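Local coordinates for ubiquitin-conjugating enzyme-like protein (Leishmania mexicana, PDB 6ZM3) that probably acts as a catalytically inactive ubiquitin E2 variant of the UBE2V type, partnering an active ubiquitin-conjugating enzyme in the building of ubiquitin chains, at residues Glu70-Lys74 and Val75-Ile79; Phe101-Phe104 and Lys105-Arg109. All blocks are in the same frame, centred on the assembly; numbering follows the deposited sequence.

Contact 1. Residues Glu70-Lys74 and Val75-Ile79; sequences ENYPK and VPPHI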
ATOM      1  N   GLU B  70      21.307   4.924  17.078  1.00 28.56           N
ATOM      2  CA  GLU B  70      22.457   4.496  17.874  1.00 34.67           C
ATOM      3  C   GLU B  70      22.067   4.035  19.277  1.00 32.35           C
ATOM      4  O   GLU B  70      22.718   3.140  19.819  1.00 32.61           O
ATOM      5  CB  GLU B  70      23.396   5.646  18.242  1.00 40.48           C
ATOM      6  CG  GLU B  70      24.223   6.200  17.112  1.00 48.77           C
ATOM      7  CD  GLU B  70      23.764   7.600  16.741  1.00 47.11           C
ATOM      8  OE1 GLU B  70      23.673   8.462  17.643  1.00 48.58           O
ATOM      9  OE2 GLU B  70      23.507   7.829  15.560  1.00 55.46           O
ATOM     10  N   ASN B  71      21.067   4.688  19.890  1.00 31.36           N
ATOM     11  CA  ASN B  71      20.845   4.515  21.316  1.00 31.19           C
ATOM     12  C   ASN B  71      19.665   3.590  21.604  1.00 29.10           C
ATOM     13  O   ASN B  71      19.386   3.346  22.766  1.00 32.32           O
ATOM     14  CB  ASN B  71      20.843   5.851  22.079  1.00 35.47           C
ATOM     15  CG  ASN B  71      22.149   6.619  21.975  1.00 36.92           C
ATOM     16  OD1 ASN B  71      22.153   7.837  21.874  1.00 39.85           O
ATOM     17  ND2 ASN B  71      23.274   5.931  22.012  1.00 35.77           N
ATOM     18  N   TYR B  72      18.982   3.027  20.579  1.00 27.81           N
ATOM     19  CA  TYR B  72      17.936   2.046  20.814  1.00 26.91           C
ATOM     20  C   TYR B  72      18.526   0.819  21.518  1.00 25.85           C
ATOM     21  O   TYR B  72      19.663   0.451  21.185  1.00 25.64           O
ATOM     22  CB  TYR B  72      17.329   1.534  19.504  1.00 26.00           C
ATOM     23  CG  TYR B  72      16.171   0.569  19.656  1.00 27.45           C
ATOM     24  CD1 TYR B  72      14.902   1.032  19.961  1.00 24.94           C
ATOM     25  CD2 TYR B  72      16.331  -0.810  19.463  1.00 25.67           C
ATOM     26  CE1 TYR B  72      13.823   0.176  20.087  1.00 25.70           C
ATOM     27  CE2 TYR B  72      15.250  -1.678  19.595  1.00 25.96           C
ATOM     28  CZ  TYR B  72      13.983  -1.186  19.874  1.00 24.61           C
ATOM     29  OH  TYR B  72      12.867  -1.974  20.002  1.00 25.77           O
ATOM     30  N   PRO B  73      17.835   0.157  22.486  1.00 27.73           N
ATOM     31  CA  PRO B  73      16.574   0.599  23.077  1.00 27.49           C
ATOM     32  C   PRO B  73      16.734   1.398  24.379  1.00 28.54           C
ATOM     33  O   PRO B  73      15.846   1.342  25.221  1.00 30.07           O
ATOM     34  CB  PRO B  73      15.919  -0.745  23.400  1.00 28.66           C
ATOM     35  CG  PRO B  73      17.056  -1.621  23.841  1.00 28.03           C
ATOM     36  CD  PRO B  73      18.274  -1.100  23.119  1.00 27.54           C
ATOM     37  N   LYS B  74      17.874   2.080  24.546  1.00 29.54           N
ATOM     38  CA  LYS B  74      18.113   2.896  25.737  1.00 35.49           C
ATOM     39  C   LYS B  74      17.145   4.077  25.724  1.00 34.30           C
ATOM     40  O   LYS B  74      16.554   4.413  26.755  1.00 33.00           O
ATOM     41  CB  LYS B  74      19.574   3.321  25.885  1.00 37.16           C
ATOM     42  CG  LYS B  74      20.475   2.250  26.497  1.00 39.30           C
ATOM     43  CD  LYS B  74      21.776   2.783  27.079  1.00 44.15           C
ATOM     44  CE  LYS B  74      22.963   2.698  26.139  1.00 44.39           C
ATOM     45  NZ  LYS B  74      22.859   3.658  25.013  1.00 47.17           N
ATOM     46  N   VAL B  75      16.940   4.620  24.520  1.00 32.81           N
ATOM     47  CA  VAL B  75      15.890   5.598  24.253  1.00 35.78           C
ATOM     48  C   VAL B  75      14.880   4.973  23.288  1.00 36.47           C
ATOM     49  O   VAL B  75      15.189   3.987  22.618  1.00 34.90           O
ATOM     50  CB  VAL B  75      16.484   6.906  23.699  1.00 36.48           C
ATOM     51  CG1 VAL B  75      17.500   7.515  24.649  1.00 38.77           C
ATOM     52  CG2 VAL B  75      17.095   6.712  22.322  1.00 40.78           C
ATOM     53  N   PRO B  76      13.627   5.481  23.177  1.00 35.49           N
ATOM     54  CA  PRO B  76      12.609   4.789  22.386  1.00 30.78           C
ATOM     55  C   PRO B  76      12.927   4.800  20.887  1.00 26.30           C
ATOM     56  O   PRO B  76      13.742   5.599  20.423  1.00 29.27           O
ATOM     57  CB  PRO B  76      11.315   5.575  22.703  1.00 32.93           C
ATOM     58  CG  PRO B  76      11.650   6.371  23.961  1.00 30.98           C
ATOM     59  CD  PRO B  76      13.115   6.715  23.795  1.00 33.84           C
ATOM     60  N   PRO B  77      12.290   3.918  20.076  1.00 25.69           N
ATOM     61  CA  PRO B  77      12.403   4.012  18.627  1.00 26.82           C
ATOM     62  C   PRO B  77      11.632   5.247  18.160  1.00 27.87           C
ATOM     63  O   PRO B  77      10.690   5.693  18.824  1.00 34.12           O
ATOM     64  CB  PRO B  77      11.653   2.772  18.123  1.00 27.10           C
ATOM     65  CG  PRO B  77      10.705   2.363  19.234  1.00 30.82           C
ATOM     66  CD  PRO B  77      11.346   2.878  20.502  1.00 25.98           C
ATOM     67  N   HIS B  78      12.021   5.767  16.999  1.00 31.24           N
ATOM     68  CA  HIS B  78      11.289   6.848  16.347  1.00 30.37           C
ATOM     69  C   HIS B  78      10.258   6.224  15.425  1.00 28.06           C
ATOM     70  O   HIS B  78      10.652   5.503  14.511  1.00 27.21           O
ATOM     71  CB  HIS B  78      12.274   7.740  15.582  1.00 32.43           C
ATOM     72  CG  HIS B  78      13.397   8.213  16.444  1.00 45.05           C
ATOM     73  ND1 HIS B  78      13.201   9.070  17.509  1.00 46.51           N
ATOM     74  CD2 HIS B  78      14.722   7.946  16.419  1.00 51.46           C
ATOM     75  CE1 HIS B  78      14.352   9.324  18.087  1.00 48.18           C
ATOM     76  NE2 HIS B  78      15.303   8.645  17.439  1.00 50.93           N
ATOM     77  N   ILE B  79       8.973   6.455  15.719  1.00 26.71           N
ATOM     78  CA  ILE B  79       7.854   5.890  14.988  1.00 25.46           C
ATOM     79  C   ILE B  79       7.120   7.047  14.304  1.00 29.11           C
ATOM     80  O   ILE B  79       6.746   8.027  14.954  1.00 25.48           O
ATOM     81  CB  ILE B  79       6.938   5.061  15.918  1.00 25.50           C
ATOM     82  CG1 ILE B  79       7.724   4.027  16.746  1.00 24.65           C
ATOM     83  CG2 ILE B  79       5.765   4.418  15.176  1.00 25.85           C
ATOM     84  CD1 ILE B  79       6.836   2.948  17.377  1.00 23.96           C
TER
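Tyr72 and Pro77 meet ring against ring, with the tyrosine offering an edge. Its CE1 comes to 3.7 Å from Pro77 CD, and that CD lies in the plane of the phenol while CB and CG of the same proline sit only slightly farther from CE1. With CG of Tyr72 anti to the backbone N (chi1 -176°), the ring is laid alongside the chain, with its CE1 edge toward Pro77. One face of it is covered from within the turn: the peptide bond before Pro73 is cis, which folds Pro73 back so that its CB sits 3.7 Å above the centre of the phenol ring.

The backbone turns tightly around Asn71 O. This oxygen accepts from Lys74 N at 2.7 Å and, on a longer bond, from Val75 N at 3.3 Å, the latter donor standing 51° out of the carbonyl plane. Val75 CG2 then rests 3.9 Å from Asn71 CB, a small apolar touch between the two side chains.

The sequence Tyr-Pro-Lys-Val-Pro-Pro is the YPxxPP motif of the E2 fold. It leads into strand 78-81, the last of the antiparallel sheet. Tyr72 reaches helix 9-22, where its OH hydrogen-bonds Glu16, and also touches Met113 of helix 113-125; Pro77 packs on Cys116 of that second helix.

Contact 2. Residues Phe101-Phe104 and Lys105-Arg109; sequences FHVF and KHWDR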
ATOM      1  N   PHE B 101       2.769   9.777  24.008  1.00 29.49           N
ATOM      2  CA  PHE B 101       2.501   8.340  23.932  1.00 27.96           C
ATOM      3  C   PHE B 101       2.965   7.717  25.249  1.00 26.62           C
ATOM      4  O   PHE B 101       4.151   7.790  25.542  1.00 27.38           O
ATOM      5  CB  PHE B 101       3.226   7.708  22.732  1.00 25.81           C
ATOM      6  CG  PHE B 101       2.921   6.249  22.457  1.00 25.38           C
ATOM      7  CD1 PHE B 101       1.663   5.714  22.695  1.00 26.30           C
ATOM      8  CD2 PHE B 101       3.910   5.402  21.986  1.00 26.58           C
ATOM      9  CE1 PHE B 101       1.389   4.374  22.457  1.00 23.97           C
ATOM     10  CE2 PHE B 101       3.636   4.056  21.762  1.00 24.88           C
ATOM     11  CZ  PHE B 101       2.377   3.550  21.980  1.00 23.40           C
ATOM     12  N   HIS B 102       2.041   7.117  26.012  1.00 30.59           N
ATOM     13  CA  HIS B 102       2.346   6.624  27.355  1.00 32.19           C
ATOM     14  C   HIS B 102       3.619   5.763  27.353  1.00 33.16           C
ATOM     15  O   HIS B 102       4.500   5.954  28.181  1.00 28.78           O
ATOM     16  CB  HIS B 102       1.126   5.957  28.018  1.00 35.22           C
ATOM     17  CG  HIS B 102       0.851   4.569  27.542  1.00 40.43           C
ATOM     18  ND1 HIS B 102       0.260   4.306  26.316  1.00 40.01           N
ATOM     19  CD2 HIS B 102       1.090   3.366  28.111  1.00 40.26           C
ATOM     20  CE1 HIS B 102       0.126   3.008  26.166  1.00 37.62           C
ATOM     21  NE2 HIS B 102       0.631   2.409  27.257  1.00 39.54           N
ATOM     22  N   VAL B 103       3.764   4.876  26.358  1.00 27.69           N
ATOM     23  CA  VAL B 103       4.898   3.972  26.283  1.00 26.05           C
ATOM     24  C   VAL B 103       6.212   4.730  26.201  1.00 23.78           C
ATOM     25  O   VAL B 103       7.260   4.244  26.607  1.00 27.49           O
ATOM     26  CB  VAL B 103       4.744   3.081  25.046  1.00 26.56           C
ATOM     27  CG1 VAL B 103       5.997   2.241  24.820  1.00 27.28           C
ATOM     28  CG2 VAL B 103       3.482   2.252  25.172  1.00 24.52           C
ATOM     29  N   PHE B 104       6.187   5.907  25.592  1.00 26.31           N
ATOM     30  CA  PHE B 104       7.417   6.641  25.365  1.00 26.61           C
ATOM     31  C   PHE B 104       7.704   7.586  26.530  1.00 26.90           C
ATOM     32  O   PHE B 104       8.869   7.835  26.838  1.00 28.78           O
ATOM     33  CB  PHE B 104       7.303   7.484  24.095  1.00 30.26           C
ATOM     34  CG  PHE B 104       7.436   6.702  22.811  1.00 33.03           C
ATOM     35  CD1 PHE B 104       7.928   5.407  22.808  1.00 30.99           C
ATOM     36  CD2 PHE B 104       7.110   7.290  21.593  1.00 38.14           C
ATOM     37  CE1 PHE B 104       8.042   4.691  21.622  1.00 33.97           C
ATOM     38  CE2 PHE B 104       7.237   6.577  20.404  1.00 35.55           C
ATOM     39  CZ  PHE B 104       7.688   5.274  20.424  1.00 34.08           C
ATOM     40  N   LYS B 105       6.640   8.167  27.093  1.00 31.76           N
ATOM     41  CA  LYS B 105       6.748   9.103  28.207  1.00 32.72           C
ATOM     42  C   LYS B 105       7.454   8.418  29.371  1.00 31.68           C
ATOM     43  O   LYS B 105       8.373   8.988  29.958  1.00 29.81           O
ATOM     44  CB  LYS B 105       5.346   9.527  28.659  1.00 33.49           C
ATOM     45  CG  LYS B 105       5.289  10.677  29.666  1.00 37.76           C
ATOM     46  CD  LYS B 105       3.910  10.818  30.296  1.00 38.03           C
ATOM     47  CE  LYS B 105       3.503  12.225  30.673  1.00 45.51           C
ATOM     48  NZ  LYS B 105       4.411  12.832  31.673  1.00 42.64           N
ATOM     49  N   HIS B 106       7.004   7.199  29.684  1.00 30.81           N
ATOM     50  CA  HIS B 106       7.619   6.370  30.716  1.00 31.84           C
ATOM     51  C   HIS B 106       8.315   5.171  30.066  1.00 33.19           C
ATOM     52  O   HIS B 106       7.827   4.042  30.178  1.00 39.93           O
ATOM     53  CB  HIS B 106       6.548   5.962  31.735  1.00 31.91           C
ATOM     54  CG  HIS B 106       5.905   7.126  32.425  1.00 34.72           C
ATOM     55  ND1 HIS B 106       6.640   8.050  33.171  1.00 40.95           N
ATOM     56  CD2 HIS B 106       4.611   7.492  32.535  1.00 36.16           C
ATOM     57  CE1 HIS B 106       5.821   8.944  33.691  1.00 39.47           C
ATOM     58  NE2 HIS B 106       4.565   8.615  33.314  1.00 41.60           N
ATOM     59  N   TRP B 107       9.450   5.435  29.400  1.00 31.55           N
ATOM     60  CA  TRP B 107      10.092   4.464  28.508  1.00 30.97           C
ATOM     61  C   TRP B 107      10.769   3.383  29.352  1.00 33.51           C
ATOM     62  O   TRP B 107      11.606   3.701  30.191  1.00 33.73           O
ATOM     63  CB  TRP B 107      11.104   5.157  27.576  1.00 32.21           C
ATOM     64  CG  TRP B 107      11.927   4.216  26.739  1.00 32.21           C
ATOM     65  CD1 TRP B 107      13.281   4.034  26.769  1.00 32.90           C
ATOM     66  CD2 TRP B 107      11.429   3.320  25.729  1.00 31.52           C
ATOM     67  NE1 TRP B 107      13.655   3.079  25.852  1.00 34.69           N
ATOM     68  CE2 TRP B 107      12.539   2.609  25.219  1.00 31.90           C
ATOM     69  CE3 TRP B 107      10.149   3.026  25.239  1.00 29.45           C
ATOM     70  CZ2 TRP B 107      12.408   1.664  24.200  1.00 32.23           C
ATOM     71  CZ3 TRP B 107      10.018   2.072  24.246  1.00 32.85           C
ATOM     72  CH2 TRP B 107      11.133   1.387  23.758  1.00 31.58           C
ATOM     73  N   ASP B 108      10.384   2.125  29.110  1.00 30.62           N
ATOM     74  CA  ASP B 108      11.037   0.930  29.617  1.00 30.68           C
ATOM     75  C   ASP B 108      11.779   0.242  28.458  1.00 35.33           C
ATOM     76  O   ASP B 108      11.125  -0.235  27.539  1.00 32.81           O
ATOM     77  CB  ASP B 108       9.951   0.018  30.184  1.00 29.86           C
ATOM     78  CG  ASP B 108      10.449  -1.291  30.780  1.00 35.72           C
ATOM     79  OD1 ASP B 108      11.637  -1.622  30.577  1.00 36.53           O
ATOM     80  OD2 ASP B 108       9.630  -1.975  31.433  1.00 42.24           O
ATOM     81  N   ARG B 109      13.126   0.225  28.499  1.00 35.31           N
ATOM     82  CA  ARG B 109      14.026  -0.593  27.691  1.00 38.66           C
ATOM     83  C   ARG B 109      13.356  -1.834  27.101  1.00 37.63           C
ATOM     84  O   ARG B 109      13.578  -2.162  25.936  1.00 40.59           O
ATOM     85  CB  ARG B 109      15.141  -1.158  28.583  1.00 47.59           C
ATOM     86  CG  ARG B 109      16.485  -0.459  28.455  1.00 47.54           C
ATOM     87  CD  ARG B 109      17.581  -1.433  28.853  1.00 47.77           C
ATOM     88  NE  ARG B 109      17.886  -2.435  27.823  1.00 43.26           N
ATOM     89  CZ  ARG B 109      18.932  -2.385  26.998  1.00 38.72           C
ATOM     90  NH1 ARG B 109      19.796  -1.389  27.070  1.00 37.55           N
ATOM     91  NH2 ARG B 109      19.111  -3.343  26.098  1.00 40.56           N
TER
HETATM   92  O   HOH W   1       7.940   1.776  27.699  1.00 38.72           O
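Trp107 and Phe104 come together through their first torsions. In Trp107, CG is anti to the backbone N (chi1 173°), while Phe104 turns its CG anti to the carbonyl carbon (chi1 -77°); these torsions send both aromatic side chains the same way off the backbone, side by side, which puts Phe104 CD1 next to Trp107 CE3 at 4.1 Å. That indole carbon approaches the phenyl ring at its edge, close to its plane. Val103 adds a second apolar touch, crossing the indole at an angle with CG1 at 4.1 Å from Trp107 CZ3.

The six-membered end of the indole also presents its edge to a backbone oxygen: Val103 O lies in the ring plane, 3.4 Å from Trp107 CE3. The same oxygen receives a CA-H contact from Trp107 and a hydrogen bond from a water molecule. That water in turn accepts from Asp108 N, bridging a carbonyl of the short helix to the chain that leaves it.

Upstream, Phe101 occupies the N-cap position. Its carbonyl oxygen takes both Phe104 N and Lys105 N, the latter at 3.0 Å, and His102 O receives His106 N in a nearly straight bond of 3.2 Å (177° at the hydrogen). His106 is the first residue to leave helical geometry. Within the turn, Phe101 directs CD2 onto the face of Phe104, 3.7 Å above the ring centre.

Helix 102-105 lies beside helix 113-125, with Phe101 touching Leu120 and Val103 touching Glu119. Phe104 and Trp107 pack on Pro76 in the loop before strand 78-81, and farther along the chain Arg109 O hydrogen-bonds Arg12 of helix 9-22.

Contact 1 lies earlier in the chain than contact 2, yet the two touch directly, their centres about 11 Å apart. The polar link is a probable hydrogen bond from Trp107 NE1 to Pro73 O at 2.9 Å, tying the indole to the proline that follows the cis peptide. Beside it, Trp107 CD1 packs at 3.3 Å on Lys74 O, and Phe104 CD1 meets Pro76 CB at 3.4 Å. The proline-rich loop entering the sheet and the short helix with its exit are thus packed directly on each other, with helices 9-22 and 113-125 also touching them. In a protein that is probably a UEV-type variant, lacking the active-site cysteine of true E2s, both contacts read as packing of the fold.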